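PDB 7MGV: CdnC from Chryseobacterium gregarium DSM 19109, which catalyses the ATP-dependent closure of single and bicyclic omega-ester macrocycles in a ribosomally synthesised precursor peptide. Local coordinates for residues F125-L128 with E129-D132; T66-D70 with G71-T75; V207-E210 with D211-E214; K175-I178 with V179-D183. All blocks are in the same frame, centred on the assembly; numbering follows the deposited sequence.

In the fold
Along the chain contact 2 comes first, then contact 1, contact 4 and contact 3, and they fall into two pairs on opposite sides of the chain's centre. Contacts 1 and 2, in the MvdD-type pre-ATP-grasp domain, have centres 15 Å apart; the end of helix 110-130 meets the 63-69/72-78 hairpin, where Phe127 CE1 lies 3.6 Å from Thr75 CG2. Contacts 3 and 4 have centres 11 Å apart beside the sheet of strands 184-187 and 224-228, Ile178 CD1 approaching Val208 CG1 at 3.7 Å. Centres in different pairs are 45 to 60 Å apart, yet the dimer bridges them, because Gln69 of one subunit meets His181 of the other.

Contact 1 of 4, residues F125-L128 with E129-D132; sequences FGFL and ESID
Ile131 lays the end of its side chain over one face of the Phe127 ring, four residues earlier in the chain. The two groups cross obliquely, with Ile131 CD1 4.3 Å from the centroid of the Phe127 ring and 28° off its normal, a CH-pi contact displaced from the centre. The ring atom closest to Ile131 CD1 is Phe127 CZ, at 3.8 Å. Phe127 holds CG anti to the backbone N (chi1 163°), which carries its ring beside its own carbonyl and within reach of the isoleucine; Leu128 CD2 also comes within 4.4 Å of Ile131 CD1. This is the C-terminal end of helix 110-130, where Ile131 is the first residue to leave helical geometry. The apolar side of the helix end packs on the parallel sheet of the pre-ATP-grasp domain: Phe127 and Ile131 both touch Leu25, and Leu128 touches Ile27. The carbonyl of Phe127 is gripped twice. Ser130 OG, folded back at chi1 69°, donates to Phe127 O over 2.6 Å, and Ile131 N adds a weak bond to Phe127 O at 3.3 Å. Ser130 OG is also bonded to Lys153 of the second subunit, so one hydroxyl ties the end of the helix to the dimer interface. Glu129 N still bonds Phe125 O at 2.9 Å, while the Glu129 chain bends at chi2 and its OE2 accepts the backbone N of Ser140, in helix 139-145.

Contact 2 of 4, residues T66-D70 with G71-T75; sequences TTFQD and GKWTT
The indole of Trp73 carries Phe68 over one face and has Thr66 at its edge. All this belongs to a beta hairpin of strands 63-69 and 72-78, closed by a type I' turn from Gln69 to Lys72. Phe68 CB sits above the six-membered ring of Trp73, 3.8 Å from its centroid and 6° off the normal, while Phe68 CD1 approaches Trp73 NE1 to 3.4 Å. The Phe68 ring leans across the five-membered ring of Trp73 with the planes at 41° and the centroids 4.6 Å apart. Near the indole plane, Thr66 CG2 meets Trp73 CE3 at 3.7 Å. Phe68 and Trp73 form a non-hydrogen-bonded pair and share a sheet face with Thr66 and Thr75. Because chi1 (176°) swings CG away from the backbone N, the Phe68 ring also extends toward the turn, its CE1 lying 3.5 Å from Gly71 C. The Gly71 backbone has positive phi, which favours glycine. Lys72 N bonds Gln69 O at 2.9 Å, closing the turn. Thr66, Thr67 and Phe68 pair antiparallel with a strand of the second subunit, so the sheet continues across the interface. Trp73 NE1 bonds Asp156 of that subunit; a valine in place of Trp73 would probably uncover Phe68 CB and leave this carboxylate without its indole donor. On the opposite sheet face Thr67 and Thr74 lie side by side, Thr67 CB 3.6 Å from Thr74 CG2. Farthest from the turn, Thr75 OG1 donates to Thr66 OG1 over 3.1 Å, while Thr66 OG1 is bonded to Glu149 of the second subunit.

Contact 3 of 4, residues V207-E210 with D211-E214; sequences VVNE and DKLE
Leu213 N bonds back to Asn209 O at 2.9 Å, closing a turn in which the chain leaves strand 199-207 and takes up helical backbone angles at 211-214 without the regular bonds of a helix. The side chain of Asn209 bends into this turn as well. Its CG lies between the backbone N and the carbonyl carbon (chi1 62°), which brings OD1 over the start of the following residues. Asn209 OD1 accepts chiefly from Lys212 N, at 3.0 Å in a nearly straight bond, 170° at the hydrogen. Asp211 N adds a weak second bond to Asn209 OD1 at 3.2 Å, at the start of the helical turn. The carbonyl oxygen of the amide also presses on the aliphatic part of Lys212, its OD1 lying 3.1 Å from Lys212 CG. From there the lysine runs past the strand end, with CE 4.1 Å from Val207 O, and packs on an aromatic side chain of the bound peptide. The apolar part of the contact is smaller: Val208 CG1 meets Leu213 CD1 at 3.8 Å, the two side chains crossing at about a right angle, and both rest on Ile178 of helix 171-181. Since the first N-H groups of a helical turn have no preceding turn to bond to, the asparagine amide oxygen serves as their acceptor here, and the bond to Lys212 N fixes the backbone from which the lysine side chain runs toward the peptide.

Contact 4 of 4, residues K175-I178 with V179-D183; sequences KRFI and VKHRD
The imidazole of His181 bears on one face of the Phe177 ring, with CD2 3.3 Å above the plane of the Phe177 ring and displaced toward its rim. Between the rings the nearest atom pair is His181 NE2 with Phe177 CE2, 3.3 Å apart. The ring planes stand at 40° and the centroids are 4.2 Å apart. The histidine meets the Phe177 carbonyl twice: His181 N bonds Phe177 O at 2.9 Å, and Phe177 O lies near the imidazole plane, 3.1 Å from His181 CD2. Phe177 turns its ring directly away from its own N (chi1 -180°), while His181 carries CG beside its own N, and these torsions bring the two rings to each other across one helical turn. They stand at the C-terminal end of helix 171-181, where the helical bonding finishes with Arg182 N on Ile178 O at 2.7 Å and Arg182 itself takes a positive phi of 72°. Farther up the helix, Val179 CG2 touches Arg176 O at 3.2 Å. Behind the pair, Phe177 rests on Phe226 and Val184 of the adjoining sheet and on Ala164, which His181 touches too. Outermost, His181 NE2 is hydrogen-bonded to Gln69 OE1 of the second subunit. Replacing Phe177 with alanine is likely to open a gap against Phe226 and leave the imidazole free to turn away from that glutamine. Toward solvent, Arg176 NH1 forms a salt bridge with Glu172, one turn back on the helix.

Contact 1 of 4, residues F125-L128 with E129-D132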
loop_
_atom_site.group_PDB
_atom_site.type_symbol
_atom_site.label_atom_id
_atom_site.label_comp_id
_atom_site.label_asym_id
_atom_site.label_seq_id
_atom_site.Cartn_x
_atom_site.Cartn_y
_atom_site.Cartn_z
ATOM N N PHE A 125 3.599 -9.093 -4.837
ATOM C CA PHE A 125 2.623 -8.009 -4.885
ATOM C C PHE A 125 2.682 -7.267 -6.214
ATOM O O PHE A 125 1.653 -6.793 -6.703
ATOM C CB PHE A 125 2.852 -7.037 -3.726
ATOM C CG PHE A 125 2.383 -7.552 -2.391
ATOM C CD1 PHE A 125 1.882 -8.838 -2.256
ATOM C CD2 PHE A 125 2.445 -6.745 -1.266
ATOM C CE1 PHE A 125 1.455 -9.307 -1.028
ATOM C CE2 PHE A 125 2.018 -7.207 -0.034
ATOM C CZ PHE A 125 1.524 -8.491 0.085
ATOM N N GLY A 126 3.865 -7.175 -6.826
ATOM C CA GLY A 126 3.966 -6.519 -8.115
ATOM C C GLY A 126 3.307 -7.320 -9.218
ATOM O O GLY A 126 2.647 -6.756 -10.096
ATOM N N PHE A 127 3.483 -8.645 -9.196
ATOM C CA PHE A 127 2.726 -9.487 -10.116
ATOM C C PHE A 127 1.228 -9.283 -9.921
ATOM O O PHE A 127 0.486 -9.086 -10.889
ATOM C CB PHE A 127 3.085 -10.958 -9.928
ATOM C CG PHE A 127 2.079 -11.897 -10.534
ATOM C CD1 PHE A 127 1.835 -11.883 -11.899
ATOM C CD2 PHE A 127 1.359 -12.774 -9.740
ATOM C CE1 PHE A 127 0.902 -12.734 -12.461
ATOM C CE2 PHE A 127 0.424 -13.629 -10.298
ATOM C CZ PHE A 127 0.197 -13.608 -11.661
ATOM N N LEU A 128 0.769 -9.320 -8.666
ATOM C CA LEU A 128 -0.662 -9.185 -8.399
ATOM C C LEU A 128 -1.193 -7.832 -8.864
ATOM O O LEU A 128 -2.337 -7.732 -9.323
ATOM C CB LEU A 128 -0.942 -9.398 -6.912
ATOM C CG LEU A 128 -0.706 -10.829 -6.419
ATOM C CD1 LEU A 128 -0.940 -10.940 -4.921
ATOM C CD2 LEU A 128 -1.592 -11.806 -7.175
ATOM N N GLU A 129 -0.381 -6.779 -8.751
ATOM C CA GLU A 129 -0.776 -5.477 -9.282
ATOM C C GLU A 129 -0.825 -5.493 -10.806
ATOM O O GLU A 129 -1.741 -4.922 -11.410
ATOM C CB GLU A 129 0.191 -4.394 -8.801
ATOM C CG GLU A 129 -0.065 -3.898 -7.394
ATOM C CD GLU A 129 -1.294 -3.018 -7.302
ATOM O OE1 GLU A 129 -1.622 -2.339 -8.298
ATOM O OE2 GLU A 129 -1.932 -3.010 -6.230
ATOM N N SER A 130 0.153 -6.145 -11.441
ATOM C CA SER A 130 0.292 -6.096 -12.893
ATOM C C SER A 130 -0.864 -6.762 -13.628
ATOM O O SER A 130 -1.064 -6.483 -14.814
ATOM C CB SER A 130 1.609 -6.750 -13.311
ATOM O OG SER A 130 1.570 -8.149 -13.092
ATOM N N ILE A 131 -1.616 -7.641 -12.962
ATOM C CA ILE A 131 -2.730 -8.319 -13.614
ATOM C C ILE A 131 -3.730 -7.280 -14.100
ATOM O O ILE A 131 -4.278 -6.505 -13.305
ATOM C CB ILE A 131 -3.383 -9.323 -12.658
ATOM C CG1 ILE A 131 -2.404 -10.449 -12.314
ATOM C CG2 ILE A 131 -4.656 -9.890 -13.266
ATOM C CD1 ILE A 131 -2.946 -11.441 -11.306
ATOM N N ASP A 132 -3.970 -7.252 -15.412
ATOM C CA ASP A 132 -4.912 -6.308 -15.996
ATOM C C ASP A 132 -6.303 -6.895 -16.193
ATOM O O ASP A 132 -7.233 -6.148 -16.513
ATOM C CB ASP A 132 -4.383 -5.775 -17.335
ATOM C CG ASP A 132 -4.123 -6.874 -18.347
ATOM O OD1 ASP A 132 -4.251 -8.066 -17.995
ATOM O OD2 ASP A 132 -3.788 -6.539 -19.503
#

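Contact 2 of 4, residues T66-D70 with G71-T75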
loop_
_atom_site.group_PDB
_atom_site.type_symbol
_atom_site.label_atom_id
_atom_site.label_comp_id
_atom_site.label_asym_id
_atom_site.label_seq_id
_atom_site.Cartn_x
_atom_site.Cartn_y
_atom_site.Cartn_z
ATOM N N THR A 66 7.265 -14.407 -14.712
ATOM C CA THR A 66 6.752 -13.562 -15.782
ATOM C C THR A 66 7.899 -13.198 -16.717
ATOM O O THR A 66 8.958 -12.749 -16.265
ATOM C CB THR A 66 6.096 -12.293 -15.235
ATOM O OG1 THR A 66 4.888 -12.631 -14.546
ATOM C CG2 THR A 66 5.761 -11.339 -16.373
ATOM N N THR A 67 7.682 -13.390 -18.015
ATOM C CA THR A 67 8.692 -13.167 -19.035
ATOM C C THR A 67 8.109 -12.319 -20.155
ATOM O O THR A 67 6.930 -12.451 -20.500
ATOM C CB THR A 67 9.214 -14.493 -19.611
ATOM O OG1 THR A 67 9.247 -15.490 -18.580
ATOM C CG2 THR A 67 10.612 -14.313 -20.178
ATOM N N PHE A 68 8.938 -11.441 -20.713
ATOM C CA PHE A 68 8.592 -10.663 -21.897
ATOM C C PHE A 68 9.615 -10.982 -22.979
ATOM O O PHE A 68 10.760 -10.518 -22.914
ATOM C CB PHE A 68 8.561 -9.166 -21.598
ATOM C CG PHE A 68 8.293 -8.315 -22.808
ATOM C CD1 PHE A 68 7.035 -8.291 -23.390
ATOM C CD2 PHE A 68 9.298 -7.544 -23.369
ATOM C CE1 PHE A 68 6.783 -7.512 -24.504
ATOM C CE2 PHE A 68 9.052 -6.763 -24.486
ATOM C CZ PHE A 68 7.793 -6.746 -25.051
ATOM N N GLN A 69 9.204 -11.768 -23.968
ATOM C CA GLN A 69 10.084 -12.190 -25.047
ATOM C C GLN A 69 9.388 -12.004 -26.386
ATOM O O GLN A 69 8.211 -12.348 -26.537
ATOM C CB GLN A 69 10.508 -13.656 -24.885
ATOM C CG GLN A 69 11.576 -13.883 -23.831
ATOM C CD GLN A 69 11.851 -15.355 -23.590
ATOM O OE1 GLN A 69 11.073 -16.217 -23.998
ATOM N NE2 GLN A 69 12.962 -15.650 -22.924
ATOM N N ASP A 70 10.129 -11.459 -27.352
ATOM C CA ASP A 70 9.646 -11.278 -28.721
ATOM C C ASP A 70 8.313 -10.534 -28.748
ATOM O O ASP A 70 7.407 -10.859 -29.518
ATOM C CB ASP A 70 9.540 -12.623 -29.443
ATOM C CG ASP A 70 10.751 -13.507 -29.209
ATOM O OD1 ASP A 70 10.572 -14.658 -28.757
ATOM O OD2 ASP A 70 11.882 -13.048 -29.473
ATOM N N GLY A 71 8.191 -9.526 -27.888
ATOM C CA GLY A 71 6.982 -8.729 -27.852
ATOM C C GLY A 71 5.777 -9.411 -27.250
ATOM O O GLY A 71 4.652 -8.957 -27.466
ATOM N N LYS A 72 5.974 -10.491 -26.494
ATOM C CA LYS A 72 4.871 -11.223 -25.893
ATOM C C LYS A 72 5.147 -11.473 -24.416
ATOM O O LYS A 72 6.288 -11.711 -24.008
ATOM C CB LYS A 72 4.626 -12.558 -26.615
ATOM C CG LYS A 72 3.318 -13.241 -26.238
ATOM C CD LYS A 72 2.115 -12.366 -26.564
ATOM C CE LYS A 72 0.849 -12.893 -25.900
ATOM N NZ LYS A 72 -0.358 -12.110 -26.287
ATOM N N TRP A 73 4.079 -11.418 -23.623
ATOM C CA TRP A 73 4.134 -11.649 -22.186
ATOM C C TRP A 73 3.675 -13.066 -21.872
ATOM O O TRP A 73 2.717 -13.565 -22.468
ATOM C CB TRP A 73 3.250 -10.645 -21.440
ATOM C CG TRP A 73 3.780 -9.248 -21.452
ATOM C CD1 TRP A 73 3.491 -8.265 -22.353
ATOM C CD2 TRP A 73 4.696 -8.675 -20.513
ATOM N NE1 TRP A 73 4.172 -7.115 -22.035
ATOM C CE2 TRP A 73 4.919 -7.341 -20.908
ATOM C CE3 TRP A 73 5.349 -9.161 -19.378
ATOM C CZ2 TRP A 73 5.768 -6.489 -20.209
ATOM C CZ3 TRP A 73 6.191 -8.315 -18.685
ATOM C CH2 TRP A 73 6.393 -6.994 -19.101
ATOM N N THR A 74 4.354 -13.707 -20.924
ATOM C CA THR A 74 3.980 -15.050 -20.502
ATOM C C THR A 74 4.233 -15.202 -19.008
ATOM O O THR A 74 5.321 -14.884 -18.525
ATOM C CB THR A 74 4.742 -16.115 -21.310
ATOM O OG1 THR A 74 4.274 -17.423 -20.955
ATOM C CG2 THR A 74 6.263 -16.005 -21.115
ATOM N N THR A 75 3.226 -15.668 -18.275
ATOM C CA THR A 75 3.325 -15.858 -16.832
ATOM C C THR A 75 2.950 -17.295 -16.504
ATOM O O THR A 75 1.829 -17.728 -16.791
ATOM C CB THR A 75 2.414 -14.886 -16.078
ATOM O OG1 THR A 75 2.673 -13.543 -16.509
ATOM C CG2 THR A 75 2.649 -14.989 -14.581
#

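Contact 3 of 4, residues V207-E210 with D211-E214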
loop_
_atom_site.group_PDB
_atom_site.type_symbol
_atom_site.label_atom_id
_atom_site.label_comp_id
_atom_site.label_asym_id
_atom_site.label_seq_id
_atom_site.Cartn_x
_atom_site.Cartn_y
_atom_site.Cartn_z
ATOM N N VAL A 207 -14.016 1.224 27.252
ATOM C CA VAL A 207 -14.358 2.596 27.594
ATOM C C VAL A 207 -13.217 3.240 28.371
ATOM O O VAL A 207 -12.473 2.576 29.106
ATOM C CB VAL A 207 -15.671 2.645 28.397
ATOM C CG1 VAL A 207 -16.839 2.225 27.523
ATOM C CG2 VAL A 207 -15.574 1.760 29.633
ATOM N N VAL A 208 -13.071 4.548 28.199
ATOM C CA VAL A 208 -12.087 5.330 28.940
ATOM C C VAL A 208 -12.733 5.754 30.254
ATOM O O VAL A 208 -13.635 6.597 30.269
ATOM C CB VAL A 208 -11.611 6.546 28.135
ATOM C CG1 VAL A 208 -10.708 7.425 28.984
ATOM C CG2 VAL A 208 -10.894 6.102 26.871
ATOM N N ASN A 209 -12.282 5.165 31.360
ATOM C CA ASN A 209 -12.818 5.484 32.674
ATOM C C ASN A 209 -11.807 6.321 33.457
ATOM O O ASN A 209 -10.764 6.726 32.932
ATOM C CB ASN A 209 -13.218 4.201 33.418
ATOM C CG ASN A 209 -12.044 3.266 33.677
ATOM O OD1 ASN A 209 -10.890 3.599 33.416
ATOM N ND2 ASN A 209 -12.344 2.084 34.201
ATOM N N GLU A 210 -12.126 6.580 34.727
ATOM C CA GLU A 210 -11.272 7.429 35.553
ATOM C C GLU A 210 -9.888 6.827 35.746
ATOM O O GLU A 210 -8.909 7.564 35.906
ATOM C CB GLU A 210 -11.934 7.675 36.910
ATOM C CG GLU A 210 -13.385 8.120 36.827
ATOM C CD GLU A 210 -13.830 8.901 38.049
ATOM O OE1 GLU A 210 -13.970 8.291 39.129
ATOM O OE2 GLU A 210 -14.039 10.126 37.929
ATOM N N ASP A 211 -9.779 5.500 35.740
ATOM C CA ASP A 211 -8.475 4.878 35.940
ATOM C C ASP A 211 -7.594 5.028 34.705
ATOM O O ASP A 211 -6.413 5.377 34.818
ATOM C CB ASP A 211 -8.641 3.403 36.306
ATOM C CG ASP A 211 -7.561 2.911 37.252
ATOM O OD1 ASP A 211 -6.855 1.943 36.890
ATOM O OD2 ASP A 211 -7.419 3.485 38.347
ATOM N N LYS A 212 -8.151 4.785 33.515
ATOM C CA LYS A 212 -7.369 4.945 32.292
ATOM C C LYS A 212 -7.093 6.411 31.988
ATOM O O LYS A 212 -6.103 6.726 31.317
ATOM C CB LYS A 212 -8.086 4.280 31.119
ATOM C CG LYS A 212 -8.595 2.882 31.418
ATOM C CD LYS A 212 -8.414 1.951 30.237
ATOM C CE LYS A 212 -9.151 0.641 30.457
ATOM N NZ LYS A 212 -8.876 0.071 31.806
ATOM N N LEU A 213 -7.951 7.316 32.466
ATOM C CA LEU A 213 -7.728 8.744 32.266
ATOM C C LEU A 213 -6.436 9.221 32.915
ATOM O O LEU A 213 -5.929 10.289 32.553
ATOM C CB LEU A 213 -8.913 9.541 32.814
ATOM C CG LEU A 213 -9.255 10.850 32.102
ATOM C CD1 LEU A 213 -9.467 10.608 30.617
ATOM C CD2 LEU A 213 -10.486 11.494 32.723
ATOM N N GLU A 214 -5.896 8.457 33.869
ATOM C CA GLU A 214 -4.619 8.817 34.474
ATOM C C GLU A 214 -3.471 8.636 33.488
ATOM O O GLU A 214 -2.546 9.457 33.444
ATOM C CB GLU A 214 -4.382 7.980 35.730
ATOM C CG GLU A 214 -3.790 8.755 36.894
ATOM C CD GLU A 214 -4.812 9.630 37.592
ATOM O OE1 GLU A 214 -5.596 9.098 38.406
ATOM O OE2 GLU A 214 -4.833 10.851 37.327
#

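Contact 4 of 4, residues K175-I178 with V179-D183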
loop_
_atom_site.group_PDB
_atom_site.type_symbol
_atom_site.label_atom_id
_atom_site.label_comp_id
_atom_site.label_asym_id
_atom_site.label_seq_id
_atom_site.Cartn_x
_atom_site.Cartn_y
_atom_site.Cartn_z
ATOM N N LYS A 175 -8.178 14.353 26.181
ATOM C CA LYS A 175 -8.880 14.617 27.434
ATOM C C LYS A 175 -10.073 15.537 27.212
ATOM O O LYS A 175 -11.149 15.314 27.777
ATOM C CB LYS A 175 -7.924 15.218 28.463
ATOM C CG LYS A 175 -8.518 15.303 29.859
ATOM C CD LYS A 175 -7.494 15.754 30.882
ATOM C CE LYS A 175 -8.080 15.720 32.286
ATOM N NZ LYS A 175 -7.201 16.401 33.274
ATOM N N ARG A 176 -9.896 16.580 26.398
ATOM C CA ARG A 176 -11.006 17.464 26.064
ATOM C C ARG A 176 -12.129 16.692 25.380
ATOM O O ARG A 176 -13.306 16.846 25.727
ATOM C CB ARG A 176 -10.498 18.604 25.179
ATOM C CG ARG A 176 -11.571 19.403 24.468
ATOM C CD ARG A 176 -10.947 20.511 23.629
ATOM N NE ARG A 176 -10.352 21.555 24.458
ATOM C CZ ARG A 176 -9.055 21.644 24.740
ATOM N NH1 ARG A 176 -8.203 20.748 24.260
ATOM N NH2 ARG A 176 -8.609 22.630 25.505
ATOM N N PHE A 177 -11.775 15.833 24.421
ATOM C CA PHE A 177 -12.775 15.025 23.728
ATOM C C PHE A 177 -13.524 14.115 24.697
ATOM O O PHE A 177 -14.753 13.983 24.618
ATOM C CB PHE A 177 -12.092 14.207 22.629
ATOM C CG PHE A 177 -13.025 13.340 21.834
ATOM C CD1 PHE A 177 -13.271 12.028 22.214
ATOM C CD2 PHE A 177 -13.638 13.827 20.693
ATOM C CE1 PHE A 177 -14.125 11.227 21.479
ATOM C CE2 PHE A 177 -14.491 13.030 19.952
ATOM C CZ PHE A 177 -14.734 11.729 20.346
ATOM N N ILE A 178 -12.799 13.490 25.628
ATOM C CA ILE A 178 -13.415 12.541 26.550
ATOM C C ILE A 178 -14.342 13.258 27.522
ATOM O O ILE A 178 -15.459 12.798 27.783
ATOM C CB ILE A 178 -12.335 11.731 27.290
ATOM C CG1 ILE A 178 -11.583 10.824 26.313
ATOM C CG2 ILE A 178 -12.960 10.898 28.394
ATOM C CD1 ILE A 178 -10.207 10.417 26.792
ATOM N N VAL A 179 -13.905 14.391 28.077
ATOM C CA VAL A 179 -14.780 15.121 28.994
ATOM C C VAL A 179 -15.964 15.715 28.246
ATOM O O VAL A 179 -17.035 15.916 28.833
ATOM C CB VAL A 179 -14.005 16.202 29.777
ATOM C CG1 VAL A 179 -12.775 15.607 30.442
ATOM C CG2 VAL A 179 -13.625 17.367 28.874
ATOM N N LYS A 180 -15.813 15.991 26.949
ATOM C CA LYS A 180 -16.944 16.502 26.185
ATOM C C LYS A 180 -17.984 15.412 25.951
ATOM O O LYS A 180 -19.174 15.610 26.217
ATOM C CB LYS A 180 -16.459 17.087 24.858
ATOM C CG LYS A 180 -17.558 17.695 24.004
ATOM C CD LYS A 180 -17.012 18.171 22.667
ATOM C CE LYS A 180 -18.131 18.471 21.681
ATOM N NZ LYS A 180 -18.934 19.657 22.085
ATOM N N HIS A 181 -17.557 14.242 25.477
ATOM C CA HIS A 181 -18.522 13.223 25.086
ATOM C C HIS A 181 -18.868 12.250 26.207
ATOM O O HIS A 181 -19.887 11.556 26.108
ATOM C CB HIS A 181 -18.003 12.480 23.853
ATOM C CG HIS A 181 -17.819 13.371 22.664
ATOM N ND1 HIS A 181 -18.842 13.662 21.787
ATOM C CD2 HIS A 181 -16.742 14.066 22.229
ATOM C CE1 HIS A 181 -18.398 14.484 20.853
ATOM N NE2 HIS A 181 -17.126 14.744 21.098
ATOM N N ARG A 182 -18.029 12.153 27.240
ATOM C CA ARG A 182 -18.378 11.572 28.535
ATOM C C ARG A 182 -18.538 10.054 28.496
ATOM O O ARG A 182 -18.517 9.395 29.541
ATOM C CB ARG A 182 -19.667 12.230 29.056
ATOM C CG ARG A 182 -20.287 11.598 30.295
ATOM C CD ARG A 182 -21.760 11.272 30.078
ATOM N NE ARG A 182 -22.609 12.459 30.156
ATOM C CZ ARG A 182 -23.302 12.956 29.135
ATOM N NH1 ARG A 182 -23.254 12.370 27.946
ATOM N NH2 ARG A 182 -24.046 14.041 29.302
ATOM N N ASP A 183 -18.615 9.474 27.301
ATOM C CA ASP A 183 -18.720 8.020 27.173
ATOM C C ASP A 183 -17.937 7.639 25.920
ATOM O O ASP A 183 -18.481 7.615 24.812
ATOM C CB ASP A 183 -20.167 7.557 27.104
ATOM C CG ASP A 183 -20.721 7.172 28.462
ATOM O OD1 ASP A 183 -20.034 6.430 29.195
ATOM O OD2 ASP A 183 -21.839 7.616 28.801
#